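Long-range contacts in flagellar motor switch protein fliG (Aquifex aeolicus, PDB 3HJL), which probably forms part of the rotor-mounted switch complex at the base of the flagellar basal body, which sets the direction of flagellar rotation: residues 134-139 / 173-178; 107-112 / 178-183; 119-124 / 184-189. All blocks are in the same frame, centred on the assembly; numbering follows the deposited sequence.

From the N terminus, helix 93-114 is the first element to take part, followed directly by helix 118-125 and, after it, helix 130-137. All three come to rest on the same long helix, 172-193. Interaction 2 (107-112 / 178-183) closes the widest loop and crosses interaction 3 (119-124 / 184-189), because their segments alternate along the chain. Interaction 1 (134-139 / 173-178) is nested inside both loops. Along helix 172-193 the contacts follow in the order 1, 2, 3, with L178 common to the first two. F136 of interaction 1 reaches A179 and L182, and L182 in turn packs on L121 and L124, linking helices 118-125 and 130-137 through helix 172-193, while interaction 2 adds helix 93-114.

Interaction 1 (134-139 / 173-178); sequences ALFLSQ and QYVKEL
V175 packs against L135, F136 and Q139 in an apolar helix-helix contact within the all-helical middle domain of FliG, a protein built with armadillo repeat motifs. Here residues 134-139, on helix 130-137, lie against the start of helix 172-193. A134, on the same turn, touches R163 of the EHPQR motif. V175 CG2 sits 3.5 Å from the backbone O of L135, while CG1, anti to the backbone N (chi1 169°), turns to the other side and meets CG of Q139 at 3.8 Å. Q139 is bent at chi2, laying its aliphatic part across the valine, and its amide folds back to S138: NE2 donates to OG at 3.1 Å, with that oxygen in the amide plane and the bond almost straight. S138 OG bonds to L135 O, from above the carbonyl plane. With an alanine at Q139, V175 CG1 would probably lose the methylene laid over it, and S138 OG its amide donor. Helix 93-114 covers the neighbouring side, where I113 touches F136 and L110 touches Q139. One turn along helix 172-193, L178 CD2 reaches F136 CB at 4.2 Å. L135 crosses Y174 at about a right angle, CD1 4.0 Å from CE1.

Interaction 2 (107-112 / 178-183); sequences EKILKE and LAQILL
I109 meets A179 and Q180 with two different branches: CG2, anti to the backbone N, faces the alanine, while CG1, beside that N (chi1 -69°), carries CD1 to the glutamine. The contact is helix-helix packing in an all-helical, armadillo-type protein, joining helix 93-114 to helix 172-193 of the middle domain. The two segments run in roughly the same direction, 41° apart, and their axes approach to 9.6 Å. Where they come together A179 faces I109, its CB 3.5 Å from CG2, and the same CB also receives L110 CD2 at 4.0 Å. Q180 crosses I109 at about a right angle, its CG 3.8 Å from the isoleucine CD1, and its NE2 passes the same methyl; the amide makes no hydrogen bond across the contact. F136 and I113 close over A179 as well, so this alanine is buried where three helices converge. A turn further on, L183 points toward helix 93-114. E112 meets it with CB, while its carboxylate pairs with K115 through OE2. L183 CD1 rests against the facing helix, 4.1 Å from both E112 CB and I109 O.

Interaction 3 (119-124 / 184-189); sequences RILASL and EEISSL
L124 projects from helix 118-125 toward helix 172-193, and its two methyls part to meet three residues. With CG anti to the carbonyl carbon (chi1 -70°), these methyls come to lie over different partners. CD1 goes to I186, 3.5 Å from CG1 and 4.0 Å from CD1. CD2 takes the other side, touching E185 CG at 3.5 Å and L189 CD1 at 3.7 Å. L124 crosses I186 at about a right angle, meets E185 at a slant, and slides past L189 with the two side chains pointing in opposite directions.

E185 contributes carbon alone to this contact. With CG anti to the backbone N (chi1 -173°), it brings that methylene against the leucine methyl. I186 is turned the other way about its first torsion: CG1 stands beside the backbone N, and the ethyl arm reaches the facing helix although the CB itself does not point at it. The same arm serves two further residues, with I120 CG2 4.2 Å from CG1 and L121 CD2 4.4 Å from CD1. L182, one turn before I186, continues the apolar surface beneath L121 and L124, and V116, just ahead of helix 118-125, also touches I186.

No hydrogen bond spans the two segments. Their axes stay 11.5 Å apart and cross at 104°; the contact is small and lies at the surface. Nearly perpendicular packing of a short helix on a long one, with L124 set among I186, E185 and L189, fits the all-helical middle domain of FliG, with its armadillo repeat architecture.

Interaction 1 (134-139 / 173-178)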
ATOM      1  N   ALA A 134       5.174 -21.205  13.165  1.00 56.41           N
ATOM      2  CA  ALA A 134       5.432 -21.156  14.610  1.00 56.54           C
ATOM      3  C   ALA A 134       5.580 -19.725  15.107  1.00 59.05           C
ATOM      4  O   ALA A 134       4.996 -19.360  16.118  1.00 62.85           O
ATOM      5  CB  ALA A 134       6.683 -21.943  14.945  1.00 43.65           C
ATOM      6  N   LEU A 135       6.383 -18.932  14.400  1.00 61.48           N
ATOM      7  CA  LEU A 135       6.573 -17.511  14.729  1.00 63.04           C
ATOM      8  C   LEU A 135       5.257 -16.731  14.695  1.00 57.86           C
ATOM      9  O   LEU A 135       5.037 -15.849  15.530  1.00 69.04           O
ATOM     10  CB  LEU A 135       7.603 -16.858  13.782  1.00 60.56           C
ATOM     11  CG  LEU A 135       9.076 -17.166  14.062  1.00 58.45           C
ATOM     12  CD1 LEU A 135       9.950 -16.989  12.801  1.00 50.60           C
ATOM     13  CD2 LEU A 135       9.566 -16.287  15.206  1.00 59.19           C
ATOM     14  N   PHE A 136       4.410 -17.037  13.714  1.00 64.58           N
ATOM     15  CA  PHE A 136       3.078 -16.403  13.570  1.00 64.93           C
ATOM     16  C   PHE A 136       2.121 -16.833  14.693  1.00 58.13           C
ATOM     17  O   PHE A 136       1.489 -15.989  15.334  1.00 57.81           O
ATOM     18  CB  PHE A 136       2.474 -16.768  12.204  1.00 70.50           C
ATOM     19  CG  PHE A 136       1.185 -16.042  11.877  1.00 66.06           C
ATOM     20  CD1 PHE A 136       1.211 -14.747  11.398  1.00 71.79           C
ATOM     21  CD2 PHE A 136      -0.042 -16.684  11.986  1.00 69.67           C
ATOM     22  CE1 PHE A 136       0.039 -14.085  11.072  1.00 73.62           C
ATOM     23  CE2 PHE A 136      -1.229 -16.022  11.667  1.00 72.18           C
ATOM     24  CZ  PHE A 136      -1.185 -14.727  11.203  1.00 72.17           C
ATOM     25  N   LEU A 137       2.016 -18.144  14.918  1.00 60.10           N
ATOM     26  CA  LEU A 137       1.153 -18.677  15.969  1.00 58.52           C
ATOM     27  C   LEU A 137       1.595 -18.280  17.376  1.00 55.77           C
ATOM     28  O   LEU A 137       0.745 -18.111  18.241  1.00 58.60           O
ATOM     29  CB  LEU A 137       1.007 -20.208  15.873  1.00 64.29           C
ATOM     30  CG  LEU A 137       0.232 -20.795  14.679  1.00 63.98           C
ATOM     31  CD1 LEU A 137      -0.002 -22.278  14.893  1.00 58.58           C
ATOM     32  CD2 LEU A 137      -1.087 -20.103  14.455  1.00 71.94           C
ATOM     33  N   SER A 138       2.901 -18.090  17.593  1.00 58.57           N
ATOM     34  CA  SER A 138       3.423 -17.643  18.903  1.00 60.36           C
ATOM     35  C   SER A 138       2.797 -16.320  19.380  1.00 59.32           C
ATOM     36  O   SER A 138       2.713 -16.090  20.576  1.00 62.99           O
ATOM     37  CB  SER A 138       4.952 -17.468  18.876  1.00 62.91           C
ATOM     38  OG  SER A 138       5.333 -16.224  18.286  1.00 61.64           O
ATOM     39  N   GLN A 139       2.377 -15.468  18.438  1.00 63.37           N
ATOM     40  CA  GLN A 139       1.792 -14.154  18.742  1.00 61.51           C
ATOM     41  C   GLN A 139       0.270 -14.114  18.822  1.00 60.69           C
ATOM     42  O   GLN A 139      -0.284 -13.067  19.143  1.00 67.76           O
ATOM     43  CB  GLN A 139       2.258 -13.129  17.692  1.00 63.65           C
ATOM     44  CG  GLN A 139       3.761 -12.921  17.642  1.00 64.40           C
ATOM     45  CD  GLN A 139       4.315 -12.499  18.968  1.00 61.80           C
ATOM     46  OE1 GLN A 139       4.155 -11.351  19.389  1.00 60.92           O
ATOM     47  NE2 GLN A 139       4.949 -13.435  19.660  1.00 62.68           N
ATOM     48  N   GLN A 173       7.972  -6.965  14.368  1.00 61.97           N
ATOM     49  CA  GLN A 173       7.793  -6.364  13.051  1.00 66.33           C
ATOM     50  C   GLN A 173       7.754  -7.400  11.929  1.00 60.46           C
ATOM     51  O   GLN A 173       7.004  -7.247  10.972  1.00 61.00           O
ATOM     52  CB  GLN A 173       8.880  -5.308  12.791  1.00 73.21           C
ATOM     53  CG  GLN A 173       8.737  -4.062  13.672  1.00 84.21           C
ATOM     54  CD  GLN A 173       7.474  -3.238  13.344  1.00 94.88           C
ATOM     55  OE1 GLN A 173       7.272  -2.815  12.200  1.00 95.78           O
ATOM     56  NE2 GLN A 173       6.627  -3.016  14.351  1.00 89.40           N
ATOM     57  N   TYR A 174       8.545  -8.458  12.062  1.00 61.88           N
ATOM     58  CA  TYR A 174       8.554  -9.551  11.089  1.00 56.88           C
ATOM     59  C   TYR A 174       7.187 -10.244  11.030  1.00 60.24           C
ATOM     60  O   TYR A 174       6.659 -10.487   9.954  1.00 64.86           O
ATOM     61  CB  TYR A 174       9.653 -10.568  11.452  1.00 57.02           C
ATOM     62  CG  TYR A 174       9.691 -11.791  10.566  1.00 60.09           C
ATOM     63  CD1 TYR A 174       9.143 -12.997  10.986  1.00 62.37           C
ATOM     64  CD2 TYR A 174      10.277 -11.742   9.305  1.00 69.27           C
ATOM     65  CE1 TYR A 174       9.159 -14.117  10.174  1.00 56.71           C
ATOM     66  CE2 TYR A 174      10.303 -12.867   8.478  1.00 68.66           C
ATOM     67  CZ  TYR A 174       9.731 -14.049   8.918  1.00 62.97           C
ATOM     68  OH  TYR A 174       9.773 -15.170   8.118  1.00 66.45           O
ATOM     69  N   VAL A 175       6.629 -10.533  12.204  1.00 60.64           N
ATOM     70  CA  VAL A 175       5.349 -11.207  12.323  1.00 61.07           C
ATOM     71  C   VAL A 175       4.199 -10.302  11.865  1.00 62.14           C
ATOM     72  O   VAL A 175       3.292 -10.766  11.178  1.00 61.98           O
ATOM     73  CB  VAL A 175       5.110 -11.716  13.767  1.00 59.58           C
ATOM     74  CG1 VAL A 175       3.663 -12.174  13.937  1.00 55.27           C
ATOM     75  CG2 VAL A 175       6.083 -12.864  14.088  1.00 51.76           C
ATOM     76  N   LYS A 176       4.270  -9.020  12.239  1.00 62.59           N
ATOM     77  CA  LYS A 176       3.340  -7.984  11.769  1.00 61.09           C
ATOM     78  C   LYS A 176       3.288  -7.948  10.243  1.00 57.22           C
ATOM     79  O   LYS A 176       2.215  -7.992   9.657  1.00 68.51           O
ATOM     80  CB  LYS A 176       3.765  -6.603  12.289  1.00 61.99           C
ATOM     81  CG  LYS A 176       2.726  -5.492  12.053  1.00 68.27           C
ATOM     82  CD  LYS A 176       3.328  -4.099  12.244  1.00 63.95           C
ATOM     83  CE  LYS A 176       2.355  -3.023  11.807  1.00 68.36           C
ATOM     84  NZ  LYS A 176       2.886  -1.654  12.038  1.00 77.04           N
ATOM     85  N   GLU A 177       4.456  -7.897   9.617  1.00 57.14           N
ATOM     86  CA  GLU A 177       4.563  -7.918   8.159  1.00 59.43           C
ATOM     87  C   GLU A 177       3.979  -9.204   7.555  1.00 53.08           C
ATOM     88  O   GLU A 177       3.308  -9.148   6.544  1.00 63.70           O
ATOM     89  CB  GLU A 177       6.030  -7.735   7.735  1.00 58.95           C
ATOM     90  CG  GLU A 177       6.301  -7.817   6.212  1.00 68.18           C
ATOM     91  CD  GLU A 177       5.507  -6.805   5.399  1.00 67.22           C
ATOM     92  OE1 GLU A 177       5.157  -5.753   5.960  1.00 68.31           O
ATOM     93  OE2 GLU A 177       5.269  -7.052   4.194  1.00 71.57           O
ATOM     94  N   LEU A 178       4.239 -10.338   8.201  1.00 57.72           N
ATOM     95  CA  LEU A 178       3.667 -11.655   7.815  1.00 58.11           C
ATOM     96  C   LEU A 178       2.113 -11.573   7.847  1.00 58.06           C
ATOM     97  O   LEU A 178       1.427 -12.005   6.920  1.00 54.67           O
ATOM     98  CB  LEU A 178       4.158 -12.733   8.814  1.00 66.48           C
ATOM     99  CG  LEU A 178       4.674 -14.117   8.415  1.00 75.39           C
ATOM    100  CD1 LEU A 178       5.821 -14.049   7.392  1.00 66.35           C
ATOM    101  CD2 LEU A 178       5.147 -14.835   9.681  1.00 63.21           C
TER

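Interaction 2 (107-112 / 178-183)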
ATOM      1  N   GLU A 107      -0.723  -4.994  17.517  1.00 68.67           N
ATOM      2  CA  GLU A 107      -1.927  -5.522  18.169  1.00 67.42           C
ATOM      3  C   GLU A 107      -3.167  -5.375  17.284  1.00 67.27           C
ATOM      4  O   GLU A 107      -3.962  -6.303  17.173  1.00 73.23           O
ATOM      5  CB  GLU A 107      -2.163  -4.838  19.523  1.00 67.81           C
ATOM      6  CG  GLU A 107      -3.471  -5.264  20.222  1.00 76.49           C
ATOM      7  CD  GLU A 107      -3.584  -4.740  21.642  1.00 74.31           C
ATOM      8  OE1 GLU A 107      -4.493  -3.926  21.908  1.00 82.11           O
ATOM      9  OE2 GLU A 107      -2.756  -5.125  22.487  1.00 86.39           O
ATOM     10  N   LYS A 108      -3.321  -4.212  16.660  1.00 61.48           N
ATOM     11  CA  LYS A 108      -4.445  -3.951  15.753  1.00 63.51           C
ATOM     12  C   LYS A 108      -4.444  -4.927  14.552  1.00 51.76           C
ATOM     13  O   LYS A 108      -5.476  -5.446  14.171  1.00 64.95           O
ATOM     14  CB  LYS A 108      -4.386  -2.491  15.282  1.00 69.48           C
ATOM     15  CG  LYS A 108      -5.408  -2.078  14.216  1.00 78.97           C
ATOM     16  CD  LYS A 108      -5.340  -0.566  13.901  1.00 84.49           C
ATOM     17  CE  LYS A 108      -3.965  -0.105  13.356  1.00 93.22           C
ATOM     18  NZ  LYS A 108      -3.472  -0.892  12.174  1.00 91.79           N
ATOM     19  N   ILE A 109      -3.276  -5.152  13.975  1.00 58.37           N
ATOM     20  CA  ILE A 109      -3.116  -6.080  12.869  1.00 57.40           C
ATOM     21  C   ILE A 109      -3.485  -7.505  13.281  1.00 58.88           C
ATOM     22  O   ILE A 109      -4.267  -8.166  12.592  1.00 59.29           O
ATOM     23  CB  ILE A 109      -1.658  -6.039  12.311  1.00 59.04           C
ATOM     24  CG1 ILE A 109      -1.365  -4.696  11.602  1.00 62.58           C
ATOM     25  CG2 ILE A 109      -1.413  -7.163  11.356  1.00 52.96           C
ATOM     26  CD1 ILE A 109      -2.299  -4.378  10.440  1.00 66.81           C
ATOM     27  N   LEU A 110      -2.960  -7.959  14.418  1.00 68.47           N
ATOM     28  CA  LEU A 110      -3.241  -9.314  14.903  1.00 67.40           C
ATOM     29  C   LEU A 110      -4.709  -9.506  15.342  1.00 65.27           C
ATOM     30  O   LEU A 110      -5.236 -10.612  15.253  1.00 67.05           O
ATOM     31  CB  LEU A 110      -2.247  -9.717  16.006  1.00 69.72           C
ATOM     32  CG  LEU A 110      -0.748  -9.824  15.605  1.00 76.19           C
ATOM     33  CD1 LEU A 110       0.102 -10.209  16.818  1.00 71.92           C
ATOM     34  CD2 LEU A 110      -0.466 -10.806  14.467  1.00 56.69           C
ATOM     35  N   LYS A 111      -5.381  -8.431  15.762  1.00 70.98           N
ATOM     36  CA  LYS A 111      -6.830  -8.484  16.031  1.00 63.85           C
ATOM     37  C   LYS A 111      -7.646  -8.722  14.750  1.00 62.89           C
ATOM     38  O   LYS A 111      -8.664  -9.408  14.785  1.00 67.87           O
ATOM     39  CB  LYS A 111      -7.322  -7.207  16.712  1.00 73.22           C
ATOM     40  CG  LYS A 111      -7.043  -7.137  18.202  1.00 77.49           C
ATOM     41  CD  LYS A 111      -7.580  -5.828  18.785  1.00 82.38           C
ATOM     42  CE  LYS A 111      -7.337  -5.737  20.288  1.00 91.24           C
ATOM     43  NZ  LYS A 111      -7.983  -4.530  20.884  1.00 94.67           N
ATOM     44  N   GLU A 112      -7.221  -8.121  13.636  1.00 59.26           N
ATOM     45  CA  GLU A 112      -7.852  -8.362  12.339  1.00 65.23           C
ATOM     46  C   GLU A 112      -7.651  -9.799  11.868  1.00 66.15           C
ATOM     47  O   GLU A 112      -8.532 -10.367  11.213  1.00 63.82           O
ATOM     48  CB  GLU A 112      -7.321  -7.396  11.282  1.00 72.95           C
ATOM     49  CG  GLU A 112      -7.703  -5.948  11.509  1.00 80.03           C
ATOM     50  CD  GLU A 112      -9.208  -5.697  11.413  1.00 90.32           C
ATOM     51  OE1 GLU A 112      -9.854  -6.170  10.439  1.00 81.00           O
ATOM     52  OE2 GLU A 112      -9.734  -5.006  12.311  1.00 92.52           O
ATOM     53  N   LEU A 178       4.239 -10.338   8.201  1.00 57.72           N
ATOM     54  CA  LEU A 178       3.667 -11.655   7.815  1.00 58.11           C
ATOM     55  C   LEU A 178       2.113 -11.573   7.847  1.00 58.06           C
ATOM     56  O   LEU A 178       1.427 -12.005   6.920  1.00 54.67           O
ATOM     57  CB  LEU A 178       4.158 -12.733   8.814  1.00 66.48           C
ATOM     58  CG  LEU A 178       4.674 -14.117   8.415  1.00 75.39           C
ATOM     59  CD1 LEU A 178       5.821 -14.049   7.392  1.00 66.35           C
ATOM     60  CD2 LEU A 178       5.147 -14.835   9.681  1.00 63.21           C
ATOM     61  N   ALA A 179       1.592 -10.953   8.899  1.00 55.12           N
ATOM     62  CA  ALA A 179       0.166 -10.826   9.112  1.00 56.33           C
ATOM     63  C   ALA A 179      -0.486  -9.901   8.085  1.00 54.70           C
ATOM     64  O   ALA A 179      -1.558 -10.210   7.578  1.00 60.93           O
ATOM     65  CB  ALA A 179      -0.100 -10.338  10.544  1.00 54.04           C
ATOM     66  N   GLN A 180       0.181  -8.792   7.765  1.00 54.52           N
ATOM     67  CA  GLN A 180      -0.302  -7.855   6.747  1.00 61.23           C
ATOM     68  C   GLN A 180      -0.306  -8.455   5.330  1.00 60.23           C
ATOM     69  O   GLN A 180      -1.219  -8.188   4.550  1.00 71.19           O
ATOM     70  CB  GLN A 180       0.497  -6.544   6.783  1.00 54.37           C
ATOM     71  CG  GLN A 180       0.314  -5.753   8.085  1.00 56.73           C
ATOM     72  CD  GLN A 180       0.763  -4.297   7.993  1.00 60.43           C
ATOM     73  OE1 GLN A 180       1.881  -3.955   8.364  1.00 59.58           O
ATOM     74  NE2 GLN A 180      -0.105  -3.448   7.484  1.00 53.87           N
ATOM     75  N   ILE A 181       0.714  -9.245   4.999  1.00 59.33           N
ATOM     76  CA  ILE A 181       0.752  -9.993   3.720  1.00 57.88           C
ATOM     77  C   ILE A 181      -0.383 -11.028   3.651  1.00 57.19           C
ATOM     78  O   ILE A 181      -0.939 -11.280   2.574  1.00 63.07           O
ATOM     79  CB  ILE A 181       2.128 -10.719   3.507  1.00 61.28           C
ATOM     80  CG1 ILE A 181       3.249  -9.702   3.236  1.00 60.06           C
ATOM     81  CG2 ILE A 181       2.066 -11.754   2.340  1.00 49.75           C
ATOM     82  CD1 ILE A 181       3.070  -8.879   1.959  1.00 65.36           C
ATOM     83  N   LEU A 182      -0.713 -11.618   4.798  1.00 54.45           N
ATOM     84  CA  LEU A 182      -1.792 -12.603   4.898  1.00 51.07           C
ATOM     85  C   LEU A 182      -3.150 -11.882   4.710  1.00 59.32           C
ATOM     86  O   LEU A 182      -4.022 -12.383   3.995  1.00 57.44           O
ATOM     87  CB  LEU A 182      -1.715 -13.362   6.250  1.00 59.86           C
ATOM     88  CG  LEU A 182      -2.419 -14.739   6.346  1.00 73.91           C
ATOM     89  CD1 LEU A 182      -1.853 -15.628   7.468  1.00 60.56           C
ATOM     90  CD2 LEU A 182      -3.928 -14.579   6.519  1.00 75.86           C
ATOM     91  N   LEU A 183      -3.292 -10.677   5.277  1.00 49.65           N
ATOM     92  CA  LEU A 183      -4.527  -9.882   5.113  1.00 58.73           C
ATOM     93  C   LEU A 183      -4.752  -9.423   3.671  1.00 56.52           C
ATOM     94  O   LEU A 183      -5.869  -9.426   3.191  1.00 60.83           O
ATOM     95  CB  LEU A 183      -4.533  -8.678   6.066  1.00 61.17           C
ATOM     96  CG  LEU A 183      -4.779  -9.061   7.529  1.00 60.50           C
ATOM     97  CD1 LEU A 183      -4.377  -7.940   8.476  1.00 58.60           C
ATOM     98  CD2 LEU A 183      -6.249  -9.469   7.720  1.00 48.97           C
TER

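Interaction 3 (119-124 / 184-189)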
ATOM      1  N   ARG A 119      -9.880 -21.789   9.365  1.00 62.63           N
ATOM      2  CA  ARG A 119      -9.712 -22.653   8.185  1.00 65.88           C
ATOM      3  C   ARG A 119      -9.000 -21.900   7.062  1.00 59.77           C
ATOM      4  O   ARG A 119      -8.164 -22.464   6.364  1.00 58.02           O
ATOM      5  CB  ARG A 119     -11.068 -23.169   7.681  1.00 66.74           C
ATOM      6  CG  ARG A 119     -11.772 -24.115   8.639  1.00 63.84           C
ATOM      7  CD  ARG A 119     -13.194 -24.433   8.192  1.00 63.63           C
ATOM      8  NE  ARG A 119     -14.154 -23.383   8.555  1.00 61.24           N
ATOM      9  CZ  ARG A 119     -15.461 -23.431   8.294  1.00 62.60           C
ATOM     10  NH1 ARG A 119     -16.012 -24.498   7.702  1.00 59.69           N
ATOM     11  NH2 ARG A 119     -16.244 -22.421   8.677  1.00 61.35           N
ATOM     12  N   ILE A 120      -9.345 -20.623   6.901  1.00 64.90           N
ATOM     13  CA  ILE A 120      -8.716 -19.754   5.907  1.00 62.10           C
ATOM     14  C   ILE A 120      -7.257 -19.461   6.280  1.00 59.15           C
ATOM     15  O   ILE A 120      -6.375 -19.527   5.424  1.00 64.13           O
ATOM     16  CB  ILE A 120      -9.517 -18.424   5.721  1.00 67.66           C
ATOM     17  CG1 ILE A 120     -10.918 -18.725   5.136  1.00 62.04           C
ATOM     18  CG2 ILE A 120      -8.735 -17.443   4.820  1.00 63.49           C
ATOM     19  CD1 ILE A 120     -11.849 -17.545   5.104  1.00 61.33           C
ATOM     20  N   LEU A 121      -7.007 -19.183   7.560  1.00 58.90           N
ATOM     21  CA  LEU A 121      -5.645 -18.944   8.051  1.00 54.53           C
ATOM     22  C   LEU A 121      -4.780 -20.211   7.926  1.00 54.25           C
ATOM     23  O   LEU A 121      -3.646 -20.134   7.468  1.00 61.72           O
ATOM     24  CB  LEU A 121      -5.666 -18.429   9.499  1.00 55.77           C
ATOM     25  CG  LEU A 121      -6.369 -17.078   9.757  1.00 55.46           C
ATOM     26  CD1 LEU A 121      -6.441 -16.739  11.226  1.00 49.85           C
ATOM     27  CD2 LEU A 121      -5.703 -15.958   9.029  1.00 50.64           C
ATOM     28  N   ALA A 122      -5.325 -21.367   8.318  1.00 60.53           N
ATOM     29  CA  ALA A 122      -4.630 -22.662   8.176  1.00 53.44           C
ATOM     30  C   ALA A 122      -4.275 -22.943   6.718  1.00 53.93           C
ATOM     31  O   ALA A 122      -3.144 -23.313   6.411  1.00 60.00           O
ATOM     32  CB  ALA A 122      -5.494 -23.801   8.733  1.00 57.74           C
ATOM     33  N   SER A 123      -5.237 -22.708   5.826  1.00 57.87           N
ATOM     34  CA  SER A 123      -5.053 -22.880   4.375  1.00 58.24           C
ATOM     35  C   SER A 123      -3.946 -21.995   3.802  1.00 59.52           C
ATOM     36  O   SER A 123      -3.115 -22.466   3.034  1.00 66.23           O
ATOM     37  CB  SER A 123      -6.365 -22.589   3.647  1.00 64.60           C
ATOM     38  OG  SER A 123      -6.240 -22.844   2.264  1.00 80.06           O
ATOM     39  N   LEU A 124      -3.940 -20.719   4.182  1.00 61.22           N
ATOM     40  CA  LEU A 124      -2.874 -19.781   3.765  1.00 62.92           C
ATOM     41  C   LEU A 124      -1.504 -20.058   4.392  1.00 56.56           C
ATOM     42  O   LEU A 124      -0.486 -19.621   3.856  1.00 59.99           O
ATOM     43  CB  LEU A 124      -3.265 -18.328   4.095  1.00 61.01           C
ATOM     44  CG  LEU A 124      -4.391 -17.698   3.273  1.00 65.55           C
ATOM     45  CD1 LEU A 124      -4.730 -16.346   3.833  1.00 69.60           C
ATOM     46  CD2 LEU A 124      -4.001 -17.574   1.799  1.00 70.69           C
ATOM     47  N   GLU A 184      -3.679  -9.016   3.009  1.00 63.66           N
ATOM     48  CA  GLU A 184      -3.696  -8.674   1.581  1.00 62.67           C
ATOM     49  C   GLU A 184      -3.990  -9.870   0.665  1.00 58.18           C
ATOM     50  O   GLU A 184      -4.619  -9.717  -0.378  1.00 62.25           O
ATOM     51  CB  GLU A 184      -2.346  -8.072   1.180  1.00 59.22           C
ATOM     52  CG  GLU A 184      -2.145  -6.690   1.753  1.00 65.60           C
ATOM     53  CD  GLU A 184      -0.729  -6.155   1.595  1.00 66.81           C
ATOM     54  OE1 GLU A 184       0.246  -6.943   1.490  1.00 63.43           O
ATOM     55  OE2 GLU A 184      -0.599  -4.920   1.599  1.00 70.38           O
ATOM     56  N   GLU A 185      -3.490 -11.043   1.040  1.00 55.67           N
ATOM     57  CA  GLU A 185      -3.762 -12.272   0.306  1.00 55.53           C
ATOM     58  C   GLU A 185      -5.244 -12.674   0.416  1.00 54.71           C
ATOM     59  O   GLU A 185      -5.825 -13.184  -0.533  1.00 67.44           O
ATOM     60  CB  GLU A 185      -2.864 -13.401   0.832  1.00 54.30           C
ATOM     61  CG  GLU A 185      -2.927 -14.704   0.029  1.00 69.43           C
ATOM     62  CD  GLU A 185      -2.627 -14.509  -1.455  1.00 76.86           C
ATOM     63  OE1 GLU A 185      -1.720 -13.707  -1.782  1.00 84.26           O
ATOM     64  OE2 GLU A 185      -3.305 -15.151  -2.289  1.00 80.72           O
ATOM     65  N   ILE A 186      -5.828 -12.453   1.586  1.00 58.58           N
ATOM     66  CA  ILE A 186      -7.250 -12.709   1.830  1.00 57.52           C
ATOM     67  C   ILE A 186      -8.094 -11.747   0.999  1.00 51.75           C
ATOM     68  O   ILE A 186      -9.102 -12.134   0.406  1.00 56.51           O
ATOM     69  CB  ILE A 186      -7.587 -12.545   3.351  1.00 62.47           C
ATOM     70  CG1 ILE A 186      -6.959 -13.688   4.149  1.00 62.44           C
ATOM     71  CG2 ILE A 186      -9.102 -12.528   3.581  1.00 58.14           C
ATOM     72  CD1 ILE A 186      -6.850 -13.428   5.627  1.00 59.53           C
ATOM     73  N   SER A 187      -7.679 -10.485   0.975  1.00 55.01           N
ATOM     74  CA  SER A 187      -8.321  -9.448   0.155  1.00 57.89           C
ATOM     75  C   SER A 187      -8.203  -9.763  -1.345  1.00 58.38           C
ATOM     76  O   SER A 187      -9.134  -9.518  -2.118  1.00 70.18           O
ATOM     77  CB  SER A 187      -7.677  -8.089   0.480  1.00 62.70           C
ATOM     78  OG  SER A 187      -8.253  -7.049  -0.275  1.00 74.85           O
ATOM     79  N   SER A 188      -7.071 -10.342  -1.737  1.00 61.70           N
ATOM     80  CA  SER A 188      -6.817 -10.755  -3.133  1.00 58.55           C
ATOM     81  C   SER A 188      -7.636 -11.979  -3.542  1.00 49.43           C
ATOM     82  O   SER A 188      -8.105 -12.054  -4.671  1.00 56.52           O
ATOM     83  CB  SER A 188      -5.321 -11.041  -3.337  1.00 61.50           C
ATOM     84  OG  SER A 188      -5.085 -11.733  -4.541  1.00 63.60           O
ATOM     85  N   LEU A 189      -7.751 -12.953  -2.642  1.00 50.84           N
ATOM     86  CA  LEU A 189      -8.601 -14.123  -2.864  1.00 54.17           C
ATOM     87  C   LEU A 189     -10.088 -13.745  -2.941  1.00 60.48           C
ATOM     88  O   LEU A 189     -10.839 -14.361  -3.692  1.00 64.60           O
ATOM     89  CB  LEU A 189      -8.391 -15.164  -1.759  1.00 60.10           C
ATOM     90  CG  LEU A 189      -7.068 -15.946  -1.803  1.00 75.06           C
ATOM     91  CD1 LEU A 189      -6.820 -16.700  -0.488  1.00 71.24           C
ATOM     92  CD2 LEU A 189      -7.041 -16.903  -2.987  1.00 62.03           C
TER